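Local coordinates for CRP-like protein Clp (Xanthomonas campestris pv. campestris, PDB 3IWZ), which regulates the expression of virulence genes as a homodimeric, DNA-binding global transcription factor whose DNA binding cyclic di-GMP appears to abolish, at residues Thr26-Arg29 and Phe30-His33; Glu116-Gln119 and Gln120-Thr124. All blocks are in the same frame, centred on the assembly; numbering follows the deposited sequence.

Contact 1: residues Thr26-Arg29 and Phe30-His33; sequences TIER and FLAH
F30, L31 and A32 turn their amides back onto the carbonyls of T26, I27 and E28, giving three successive i+4 bonds that close the last turns of a single alpha-helix, with L31 N 2.9 Å from I27 O. This is helix 24-32, the N-terminal helix packed against the beta-roll of the CRP-like cyclic nucleotide-binding domain. The next acceptor, R29 O, comes where the helix gives way to a turn, and it is taken by a side chain: H33 ND1 donates to R29 O at 3.1 Å. The same oxygen also receives a weak bond from A32 N at 3.2 Å, so two donors grip the carbonyl. I27 and L31 run side by side in the same direction. With I27 CG2 anti to its backbone N, that methyl lies 4.0 Å from L31 CD1, and both side chains also rest on Y57 of strand 54-58. E28 crosses L31 at a slant, its OE2 4.0 Å from L31 CD1, a loose contact of a carboxylate oxygen with a methyl on the exposed side. F30 swings its ring off the helix (chi1 166°) into the interior, against I113, Y57 and L118. The polar ends of T26 and R29 look elsewhere: T26 OG1 is hydrogen-bonded to R132 of helix 130-157, and R29 NH1 forms a salt bridge with D129 of the loop before it. At the C-terminal end, the bond from H33 ND1 meets R29 O nearly along the C=O axis, with the oxygen 17° out of the imidazole plane.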
ATOM      1  N   THR D  26     -23.175   0.903  14.791  1.00 53.04           N
ATOM      2  CA  THR D  26     -22.029   0.028  14.979  1.00 52.23           C
ATOM      3  C   THR D  26     -20.876   0.881  15.507  1.00 51.71           C
ATOM      4  O   THR D  26     -20.113   0.454  16.379  1.00 52.93           O
ATOM      5  CB  THR D  26     -21.603  -0.630  13.649  1.00 52.50           C
ATOM      6  OG1 THR D  26     -22.710  -1.348  13.088  1.00 52.52           O
ATOM      7  CG2 THR D  26     -20.454  -1.592  13.880  1.00 52.08           C
ATOM      8  N   ILE D  27     -20.765   2.097  14.980  1.00 50.42           N
ATOM      9  CA  ILE D  27     -19.710   3.020  15.383  1.00 50.24           C
ATOM     10  C   ILE D  27     -19.784   3.419  16.850  1.00 50.19           C
ATOM     11  O   ILE D  27     -18.771   3.403  17.549  1.00 49.24           O
ATOM     12  CB  ILE D  27     -19.719   4.306  14.507  1.00 50.08           C
ATOM     13  CG1 ILE D  27     -19.133   3.984  13.128  1.00 50.78           C
ATOM     14  CG2 ILE D  27     -18.935   5.426  15.196  1.00 48.37           C
ATOM     15  CD1 ILE D  27     -18.838   5.202  12.275  1.00 50.21           C
ATOM     16  N   GLU D  28     -20.976   3.785  17.311  1.00 50.91           N
ATOM     17  CA  GLU D  28     -21.154   4.188  18.703  1.00 51.45           C
ATOM     18  C   GLU D  28     -20.842   3.063  19.675  1.00 50.27           C
ATOM     19  O   GLU D  28     -20.180   3.285  20.686  1.00 50.29           O
ATOM     20  CB  GLU D  28     -22.576   4.702  18.938  1.00 52.34           C
ATOM     21  CG  GLU D  28     -22.886   5.944  18.128  1.00 57.68           C
ATOM     22  CD  GLU D  28     -21.762   6.967  18.191  1.00 60.06           C
ATOM     23  OE1 GLU D  28     -21.446   7.572  17.140  1.00 61.55           O
ATOM     24  OE2 GLU D  28     -21.200   7.163  19.290  1.00 61.72           O
ATOM     25  N   ARG D  29     -21.319   1.857  19.385  1.00 49.44           N
ATOM     26  CA  ARG D  29     -21.045   0.736  20.273  1.00 49.82           C
ATOM     27  C   ARG D  29     -19.549   0.491  20.299  1.00 49.56           C
ATOM     28  O   ARG D  29     -18.984   0.154  21.333  1.00 50.71           O
ATOM     29  CB  ARG D  29     -21.763  -0.523  19.804  1.00 48.67           C
ATOM     30  CG  ARG D  29     -23.260  -0.471  19.988  1.00 49.74           C
ATOM     31  CD  ARG D  29     -23.864  -1.853  19.833  1.00 49.89           C
ATOM     32  NE  ARG D  29     -23.817  -2.316  18.454  1.00 49.29           N
ATOM     33  CZ  ARG D  29     -24.511  -1.763  17.467  1.00 49.92           C
ATOM     34  NH1 ARG D  29     -24.420  -2.239  16.234  1.00 48.62           N
ATOM     35  NH2 ARG D  29     -25.300  -0.731  17.718  1.00 50.57           N
ATOM     36  N   PHE D  30     -18.907   0.665  19.151  1.00 50.02           N
ATOM     37  CA  PHE D  30     -17.472   0.466  19.068  1.00 49.26           C
ATOM     38  C   PHE D  30     -16.753   1.482  19.949  1.00 49.46           C
ATOM     39  O   PHE D  30     -15.766   1.152  20.603  1.00 49.77           O
ATOM     40  CB  PHE D  30     -16.990   0.611  17.625  1.00 48.46           C
ATOM     41  CG  PHE D  30     -15.508   0.738  17.508  1.00 48.69           C
ATOM     42  CD1 PHE D  30     -14.682  -0.347  17.758  1.00 49.88           C
ATOM     43  CD2 PHE D  30     -14.929   1.961  17.196  1.00 50.54           C
ATOM     44  CE1 PHE D  30     -13.293  -0.223  17.707  1.00 49.91           C
ATOM     45  CE2 PHE D  30     -13.536   2.101  17.142  1.00 52.34           C
ATOM     46  CZ  PHE D  30     -12.717   1.004  17.397  1.00 51.25           C
ATOM     47  N   LEU D  31     -17.251   2.716  19.962  1.00 49.25           N
ATOM     48  CA  LEU D  31     -16.648   3.778  20.757  1.00 50.58           C
ATOM     49  C   LEU D  31     -16.959   3.639  22.248  1.00 51.24           C
ATOM     50  O   LEU D  31     -16.199   4.106  23.095  1.00 50.79           O
ATOM     51  CB  LEU D  31     -17.123   5.146  20.260  1.00 51.44           C
ATOM     52  CG  LEU D  31     -16.801   5.524  18.810  1.00 51.55           C
ATOM     53  CD1 LEU D  31     -17.276   6.947  18.549  1.00 51.41           C
ATOM     54  CD2 LEU D  31     -15.302   5.403  18.558  1.00 50.73           C
ATOM     55  N   ALA D  32     -18.074   2.988  22.563  1.00 51.73           N
ATOM     56  CA  ALA D  32     -18.470   2.798  23.952  1.00 53.57           C
ATOM     57  C   ALA D  32     -17.360   2.136  24.771  1.00 53.62           C
ATOM     58  O   ALA D  32     -17.313   2.292  25.990  1.00 55.06           O
ATOM     59  CB  ALA D  32     -19.756   1.958  24.031  1.00 51.56           C
ATOM     60  N   HIS D  33     -16.473   1.402  24.103  1.00 53.92           N
ATOM     61  CA  HIS D  33     -15.374   0.717  24.788  1.00 52.44           C
ATOM     62  C   HIS D  33     -14.030   1.405  24.545  1.00 52.94           C
ATOM     63  O   HIS D  33     -12.988   0.910  24.977  1.00 53.77           O
ATOM     64  CB  HIS D  33     -15.257  -0.744  24.320  1.00 51.24           C
ATOM     65  CG  HIS D  33     -16.516  -1.545  24.468  1.00 51.13           C
ATOM     66  ND1 HIS D  33     -17.516  -1.544  23.518  1.00 51.12           N
ATOM     67  CD2 HIS D  33     -16.925  -2.392  25.442  1.00 49.57           C
ATOM     68  CE1 HIS D  33     -18.484  -2.358  23.898  1.00 49.99           C
ATOM     69  NE2 HIS D  33     -18.150  -2.884  25.062  1.00 50.56           N
TER

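Contact 2: residues Glu116-Gln119 and Gln120-Thr124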
ATOM      1  N   GLU D 116      -5.896  -6.453  21.760  1.00 52.53           N
ATOM      2  CA  GLU D 116      -6.314  -7.552  22.614  1.00 54.96           C
ATOM      3  C   GLU D 116      -7.745  -7.421  23.087  1.00 55.48           C
ATOM      4  O   GLU D 116      -8.500  -8.388  23.050  1.00 55.84           O
ATOM      5  CB  GLU D 116      -5.377  -7.663  23.816  1.00 55.19           C
ATOM      6  CG  GLU D 116      -4.937  -9.085  24.103  1.00 57.73           C
ATOM      7  CD  GLU D 116      -3.502  -9.153  24.589  1.00 59.78           C
ATOM      8  OE1 GLU D 116      -3.233  -8.707  25.726  1.00 59.86           O
ATOM      9  OE2 GLU D 116      -2.642  -9.651  23.826  1.00 59.75           O
ATOM     10  N   ARG D 117      -8.117  -6.226  23.532  1.00 56.51           N
ATOM     11  CA  ARG D 117      -9.470  -5.987  24.013  1.00 56.97           C
ATOM     12  C   ARG D 117     -10.464  -5.837  22.882  1.00 56.60           C
ATOM     13  O   ARG D 117     -11.668  -5.851  23.115  1.00 58.70           O
ATOM     14  CB  ARG D 117      -9.531  -4.741  24.908  1.00 57.75           C
ATOM     15  CG  ARG D 117      -9.473  -5.064  26.395  1.00 59.61           C
ATOM     16  CD  ARG D 117     -10.586  -6.049  26.787  1.00 60.22           C
ATOM     17  NE  ARG D 117     -11.912  -5.431  26.853  1.00 60.23           N
ATOM     18  CZ  ARG D 117     -13.054  -6.114  26.920  1.00 59.11           C
ATOM     19  NH1 ARG D 117     -13.043  -7.443  26.921  1.00 58.11           N
ATOM     20  NH2 ARG D 117     -14.212  -5.468  27.007  1.00 56.40           N
ATOM     21  N   LEU D 118      -9.972  -5.690  21.658  1.00 55.90           N
ATOM     22  CA  LEU D 118     -10.872  -5.549  20.522  1.00 55.17           C
ATOM     23  C   LEU D 118     -11.394  -6.920  20.117  1.00 56.75           C
ATOM     24  O   LEU D 118     -12.606  -7.135  20.069  1.00 56.74           O
ATOM     25  CB  LEU D 118     -10.160  -4.894  19.332  1.00 53.66           C
ATOM     26  CG  LEU D 118     -11.063  -4.588  18.129  1.00 50.67           C
ATOM     27  CD1 LEU D 118     -12.160  -3.636  18.551  1.00 49.33           C
ATOM     28  CD2 LEU D 118     -10.254  -3.980  17.006  1.00 50.10           C
ATOM     29  N   GLN D 119     -10.478  -7.845  19.838  1.00 57.97           N
ATOM     30  CA  GLN D 119     -10.859  -9.194  19.436  1.00 59.37           C
ATOM     31  C   GLN D 119     -11.583  -9.915  20.575  1.00 59.72           C
ATOM     32  O   GLN D 119     -12.395 -10.808  20.335  1.00 59.47           O
ATOM     33  CB  GLN D 119      -9.624  -9.977  18.967  1.00 60.13           C
ATOM     34  CG  GLN D 119      -8.914  -9.302  17.786  1.00 60.77           C
ATOM     35  CD  GLN D 119      -7.882 -10.183  17.104  1.00 61.90           C
ATOM     36  OE1 GLN D 119      -6.997 -10.750  17.750  1.00 62.75           O
ATOM     37  NE2 GLN D 119      -7.984 -10.292  15.785  1.00 61.30           N
ATOM     38  N   GLN D 120     -11.293  -9.529  21.813  1.00 60.24           N
ATOM     39  CA  GLN D 120     -11.985 -10.131  22.946  1.00 61.54           C
ATOM     40  C   GLN D 120     -13.421  -9.626  22.849  1.00 61.12           C
ATOM     41  O   GLN D 120     -14.369 -10.340  23.172  1.00 60.86           O
ATOM     42  CB  GLN D 120     -11.368  -9.697  24.279  1.00 62.06           C
ATOM     43  CG  GLN D 120      -9.983 -10.276  24.552  1.00 63.45           C
ATOM     44  CD  GLN D 120      -9.415  -9.825  25.892  1.00 64.75           C
ATOM     45  OE1 GLN D 120      -8.224 -10.003  26.171  1.00 65.45           O
ATOM     46  NE2 GLN D 120     -10.267  -9.244  26.731  1.00 64.31           N
ATOM     47  N   LEU D 121     -13.570  -8.384  22.395  1.00 60.88           N
ATOM     48  CA  LEU D 121     -14.889  -7.796  22.219  1.00 59.64           C
ATOM     49  C   LEU D 121     -15.509  -8.378  20.953  1.00 59.60           C
ATOM     50  O   LEU D 121     -16.731  -8.492  20.851  1.00 60.31           O
ATOM     51  CB  LEU D 121     -14.793  -6.272  22.092  1.00 59.51           C
ATOM     52  CG  LEU D 121     -14.578  -5.441  23.362  1.00 58.50           C
ATOM     53  CD1 LEU D 121     -14.512  -3.960  23.007  1.00 58.00           C
ATOM     54  CD2 LEU D 121     -15.721  -5.698  24.338  1.00 59.96           C
ATOM     55  N   PHE D 122     -14.660  -8.738  19.989  1.00 59.76           N
ATOM     56  CA  PHE D 122     -15.121  -9.322  18.729  1.00 59.10           C
ATOM     57  C   PHE D 122     -15.703 -10.705  18.982  1.00 59.72           C
ATOM     58  O   PHE D 122     -16.417 -11.253  18.138  1.00 60.27           O
ATOM     59  CB  PHE D 122     -13.971  -9.443  17.721  1.00 58.87           C
ATOM     60  CG  PHE D 122     -13.747  -8.207  16.885  1.00 58.93           C
ATOM     61  CD1 PHE D 122     -12.714  -8.171  15.952  1.00 57.85           C
ATOM     62  CD2 PHE D 122     -14.561  -7.083  17.023  1.00 57.93           C
ATOM     63  CE1 PHE D 122     -12.494  -7.041  15.168  1.00 56.97           C
ATOM     64  CE2 PHE D 122     -14.348  -5.946  16.243  1.00 57.10           C
ATOM     65  CZ  PHE D 122     -13.309  -5.927  15.315  1.00 56.61           C
ATOM     66  N   GLN D 123     -15.379 -11.274  20.139  1.00 59.52           N
ATOM     67  CA  GLN D 123     -15.891 -12.584  20.517  1.00 60.31           C
ATOM     68  C   GLN D 123     -16.994 -12.484  21.579  1.00 60.29           C
ATOM     69  O   GLN D 123     -17.518 -13.499  22.038  1.00 60.92           O
ATOM     70  CB  GLN D 123     -14.754 -13.473  21.017  1.00 60.57           C
ATOM     71  CG  GLN D 123     -13.808 -13.913  19.911  1.00 63.26           C
ATOM     72  CD  GLN D 123     -14.519 -14.660  18.786  1.00 62.97           C
ATOM     73  OE1 GLN D 123     -15.417 -14.123  18.137  1.00 63.40           O
ATOM     74  NE2 GLN D 123     -14.115 -15.907  18.553  1.00 64.15           N
ATOM     75  N   THR D 124     -17.341 -11.256  21.961  1.00 59.12           N
ATOM     76  CA  THR D 124     -18.395 -11.021  22.941  1.00 57.62           C
ATOM     77  C   THR D 124     -19.488 -10.058  22.441  1.00 57.19           C
ATOM     78  O   THR D 124     -20.114 -10.305  21.409  1.00 58.01           O
ATOM     79  CB  THR D 124     -17.809 -10.505  24.277  1.00 58.17           C
ATOM     80  OG1 THR D 124     -16.630  -9.731  24.024  1.00 57.97           O
ATOM     81  CG2 THR D 124     -17.460 -11.676  25.188  1.00 58.70           C
TER
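L118 lies over one face of the F122 ring in a CH-pi contact, CG 4.0 Å from the ring centroid and 18° off its normal, on the closely packed side of the last turns of helix 115-122. This short helix follows strand 108-114 at the end of the beta-roll in the CRP-like cyclic nucleotide-binding domain. Offset toward the ring's rim, L118 CG approaches F122 CZ to 3.8 Å, while L118 CD1 comes near CE2. Setting CG anti to the L118 backbone N (chi1 -175°) sends the branch forward along the helix to the ring. I133 and L134 of helix 130-157 also touch F122, and L91 packs on L118, so this side is buried. F122 N donates to L118 O at 2.6 Å, a short bond, and L121 N donates to R117 O. Q119 meets Y135 of the second subunit.

The outer side, by contrast, is looser and polar. Q120 stretches along the exposed surface past R117 and E116. Past F122 the helix gives way to a turn, where T124 N bonds L121 O at 3.0 Å. R117, bent at chi2 and chi3, folds its guanidinium over L121, whose CG sits 3.7 Å above one face of that group, near its rim.

Overall arrangement
Contacts 1 and 2 come in series along the chain, on the two short helices 24-32 and 115-122 that bracket the beta-roll of the cyclic nucleotide-binding domain, with their centres about 13 Å apart and on the same side of the chain's centre. They meet directly: the imidazole of H33 packs on L121, CG to CD1 3.5 Å, and the ring of F30 on L118, CE1 to CD1 3.7 Å. Strand 108-114, which leads into the second helix, also touches the first. Both helices meet helix 130-157 at one end of this domain, contact 1 through T26 and contact 2 through F122, and Q119 of the second helix also reaches the second subunit of the dimer.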